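Local coordinates for putative uncharacterized protein TTHB187 (Thermus thermophilus HB8, PDB 3SK9) that cleaves single-stranded DNA with its transition-metal-stimulated HD nuclease domain, the N-terminal part of the CRISPR-associated nuclease/helicase Cas3, at residues Leu121-Gly126 and Arg130-Leu135. Numbering follows the deposited sequence.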
ATOM      1  N   LEU A 121      10.762   6.549  -5.875  1.00 20.96           N
ATOM      2  CA  LEU A 121      10.921   6.497  -4.448  1.00 20.38           C
ATOM      3  C   LEU A 121      11.511   5.182  -3.973  1.00 22.61           C
ATOM      4  O   LEU A 121      12.303   5.174  -3.025  1.00 20.77           O
ATOM      5  CB  LEU A 121       9.568   6.720  -3.765  1.00 27.19           C
ATOM      6  CG  LEU A 121       9.267   8.183  -3.440  1.00 29.07           C
ATOM      7  CD1 LEU A 121       9.562   9.142  -4.585  1.00 37.85           C
ATOM      8  CD2 LEU A 121       7.791   8.254  -3.023  1.00 29.40           C
ATOM      9  N   LEU A 122      11.126   4.068  -4.600  1.00 20.48           N
ATOM     10  CA  LEU A 122      11.656   2.753  -4.213  1.00 20.02           C
ATOM     11  C   LEU A 122      13.151   2.634  -4.628  1.00 20.98           C
ATOM     12  O   LEU A 122      13.949   2.004  -3.934  1.00 24.97           O
ATOM     13  CB  LEU A 122      10.821   1.605  -4.827  1.00 19.01           C
ATOM     14  CG  LEU A 122       9.389   1.465  -4.268  1.00 20.17           C
ATOM     15  CD1 LEU A 122       8.672   0.319  -5.010  1.00 23.73           C
ATOM     16  CD2 LEU A 122       9.295   1.242  -2.734  1.00 19.57           C
ATOM     17  N   LYS A 123      13.533   3.269  -5.725  1.00 21.36           N
ATOM     18  CA  LYS A 123      14.929   3.277  -6.072  1.00 21.00           C
ATOM     19  C   LYS A 123      15.742   4.127  -5.097  1.00 21.15           C
ATOM     20  O   LYS A 123      16.874   3.760  -4.778  1.00 22.07           O
ATOM     21  CB  LYS A 123      15.142   3.743  -7.500  1.00 21.03           C
ATOM     22  CG  LYS A 123      14.523   2.843  -8.544  1.00 21.48           C
ATOM     23  CD  LYS A 123      14.659   3.390  -9.957  1.00 32.57           C
ATOM     24  CE  LYS A 123      13.598   2.651 -10.854  1.00 29.68           C
ATOM     25  NZ  LYS A 123      13.309   3.334 -12.086  1.00 27.74           N
ATOM     26  N   GLU A 124      15.197   5.256  -4.631  1.00 21.63           N
ATOM     27  CA  GLU A 124      15.922   6.097  -3.654  1.00 20.43           C
ATOM     28  C   GLU A 124      16.131   5.332  -2.336  1.00 26.41           C
ATOM     29  O   GLU A 124      17.081   5.589  -1.591  1.00 29.09           O
ATOM     30  CB  GLU A 124      15.141   7.383  -3.332  1.00 22.86           C
ATOM     31  CG  GLU A 124      15.041   8.379  -4.503  1.00 22.60           C
ATOM     32  CD  GLU A 124      14.002   9.479  -4.213  1.00 34.59           C
ATOM     33  OE1 GLU A 124      13.412   9.463  -3.109  1.00 37.75           O
ATOM     34  OE2 GLU A 124      13.779  10.329  -5.087  1.00 34.10           O
ATOM     35  N   LYS A 125      15.200   4.437  -2.015  1.00 22.85           N
ATOM     36  CA  LYS A 125      15.322   3.636  -0.782  1.00 27.50           C
ATOM     37  C   LYS A 125      16.339   2.516  -0.913  1.00 25.92           C
ATOM     38  O   LYS A 125      16.669   1.866   0.079  1.00 29.90           O
ATOM     39  CB  LYS A 125      13.979   3.006  -0.404  1.00 32.12           C
ATOM     40  CG  LYS A 125      12.973   3.957   0.226  1.00 29.95           C
ATOM     41  CD  LYS A 125      13.422   4.516   1.580  1.00 34.44           C
ATOM     42  CE  LYS A 125      13.313   3.557   2.748  1.00 33.82           C
ATOM     43  NZ  LYS A 125      13.684   4.251   4.047  1.00 27.79           N
ATOM     44  N   GLY A 126      16.822   2.278  -2.138  1.00 20.05           N
ATOM     45  CA  GLY A 126      17.859   1.285  -2.388  1.00 26.35           C
ATOM     46  C   GLY A 126      17.465   0.046  -3.199  1.00 25.51           C
ATOM     47  O   GLY A 126      18.309  -0.820  -3.459  1.00 24.28           O
ATOM     48  N   ARG A 130      15.074  -2.761 -11.724  1.00 25.08           N
ATOM     49  CA  ARG A 130      14.049  -3.644 -12.257  1.00 30.17           C
ATOM     50  C   ARG A 130      13.021  -4.023 -11.200  1.00 24.51           C
ATOM     51  O   ARG A 130      11.831  -4.053 -11.490  1.00 23.49           O
ATOM     52  CB  ARG A 130      14.662  -4.928 -12.826  1.00 40.35           C
ATOM     53  CG  ARG A 130      15.629  -4.699 -13.939  1.00 53.87           C
ATOM     54  CD  ARG A 130      16.250  -6.016 -14.396  1.00 63.58           C
ATOM     55  NE  ARG A 130      17.233  -5.811 -15.456  1.00 72.03           N
ATOM     56  CZ  ARG A 130      16.926  -5.680 -16.741  1.00 78.08           C
ATOM     57  NH1 ARG A 130      15.660  -5.742 -17.134  1.00 77.40           N
ATOM     58  NH2 ARG A 130      17.887  -5.488 -17.638  1.00 83.96           N
ATOM     59  N   ALA A 131      13.471  -4.340  -9.995  1.00 27.82           N
ATOM     60  CA  ALA A 131      12.531  -4.647  -8.913  1.00 23.88           C
ATOM     61  C   ALA A 131      11.654  -3.453  -8.575  1.00 22.26           C
ATOM     62  O   ALA A 131      10.447  -3.593  -8.369  1.00 21.57           O
ATOM     63  CB  ALA A 131      13.276  -5.107  -7.675  1.00 24.40           C
ATOM     64  N   ALA A 132      12.233  -2.259  -8.514  1.00 19.08           N
ATOM     65  CA  ALA A 132      11.436  -1.064  -8.256  1.00 23.32           C
ATOM     66  C   ALA A 132      10.368  -0.841  -9.338  1.00 19.67           C
ATOM     67  O   ALA A 132       9.209  -0.571  -9.030  1.00 18.52           O
ATOM     68  CB  ALA A 132      12.364   0.197  -8.160  1.00 19.51           C
ATOM     69  N   ASN A 133      10.753  -0.981 -10.599  1.00 19.36           N
ATOM     70  CA  ASN A 133       9.824  -0.703 -11.681  1.00 20.24           C
ATOM     71  C   ASN A 133       8.647  -1.713 -11.631  1.00 16.33           C
ATOM     72  O   ASN A 133       7.480  -1.360 -11.847  1.00 21.68           O
ATOM     73  CB  ASN A 133      10.529  -0.794 -13.041  1.00 20.35           C
ATOM     74  CG  ASN A 133      11.391   0.405 -13.352  1.00 28.29           C
ATOM     75  OD1 ASN A 133      11.281   1.456 -12.711  1.00 25.36           O
ATOM     76  ND2 ASN A 133      12.276   0.252 -14.365  1.00 28.49           N
ATOM     77  N   ASP A 134       8.953  -2.979 -11.390  1.00 20.56           N
ATOM     78  CA  ASP A 134       7.885  -3.988 -11.351  1.00 20.42           C
ATOM     79  C   ASP A 134       6.994  -3.817 -10.161  1.00 18.57           C
ATOM     80  O   ASP A 134       5.796  -3.980 -10.271  1.00 20.57           O
ATOM     81  CB  ASP A 134       8.448  -5.392 -11.343  1.00 18.67           C
ATOM     82  CG  ASP A 134       9.063  -5.774 -12.680  1.00 33.70           C
ATOM     83  OD1 ASP A 134       8.729  -5.147 -13.712  1.00 33.37           O
ATOM     84  OD2 ASP A 134       9.898  -6.692 -12.697  1.00 32.15           O
ATOM     85  N   LEU A 135       7.558  -3.527  -9.002  1.00 17.65           N
ATOM     86  CA  LEU A 135       6.700  -3.354  -7.814  1.00 16.41           C
ATOM     87  C   LEU A 135       5.849  -2.101  -7.983  1.00 17.36           C
ATOM     88  O   LEU A 135       4.692  -2.037  -7.555  1.00 16.86           O
ATOM     89  CB  LEU A 135       7.532  -3.178  -6.539  1.00 17.17           C
ATOM     90  CG  LEU A 135       8.103  -4.509  -5.971  1.00 22.10           C
ATOM     91  CD1 LEU A 135       9.198  -4.239  -4.913  1.00 18.74           C
ATOM     92  CD2 LEU A 135       6.970  -5.346  -5.378  1.00 23.30           C
TER
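The flat group of this contact is the N133 carboxamide, and K123 meets it at its oxygen. K123 NZ gives a hydrogen bond to N133 OD1 at 2.8 Å. The C=O...N angle is 128°, and the donor is tilted 25° from the carbonyl plane. K123 CE also comes within 3.2 Å of N133 OD1. CB of N133 points away from 121-126. Its CG sits beside the backbone N (chi1 -76°), and the carboxamide turns back to bring OD1 to the ammonium group. The K123 chain is extended beyond CG and spans the gap between the helices. On its way it runs over the methyl of A132, with K123 CG 3.4 Å from A132 CB, a tight fit. E129 adds a long, weak ion pair to K123 NZ.

The two segments belong to consecutive helices, 110-124 and 129-138, of the largely helical HD domain. G126, the first residue to leave helical backbone angles, has positive phi in a Schellman motif. G126 N bonds back to K123 O.

The rest of the contact is apolar. L122 CB meets A132 CB at 3.9 Å. L122 CD1 reaches L135 CB at 4.0 Å, and the two leucine side chains cross at about a right angle. L70 of helix 60-71 touches both leucines. The L122 side chain is about 11 Å from that of the metal ligand H74.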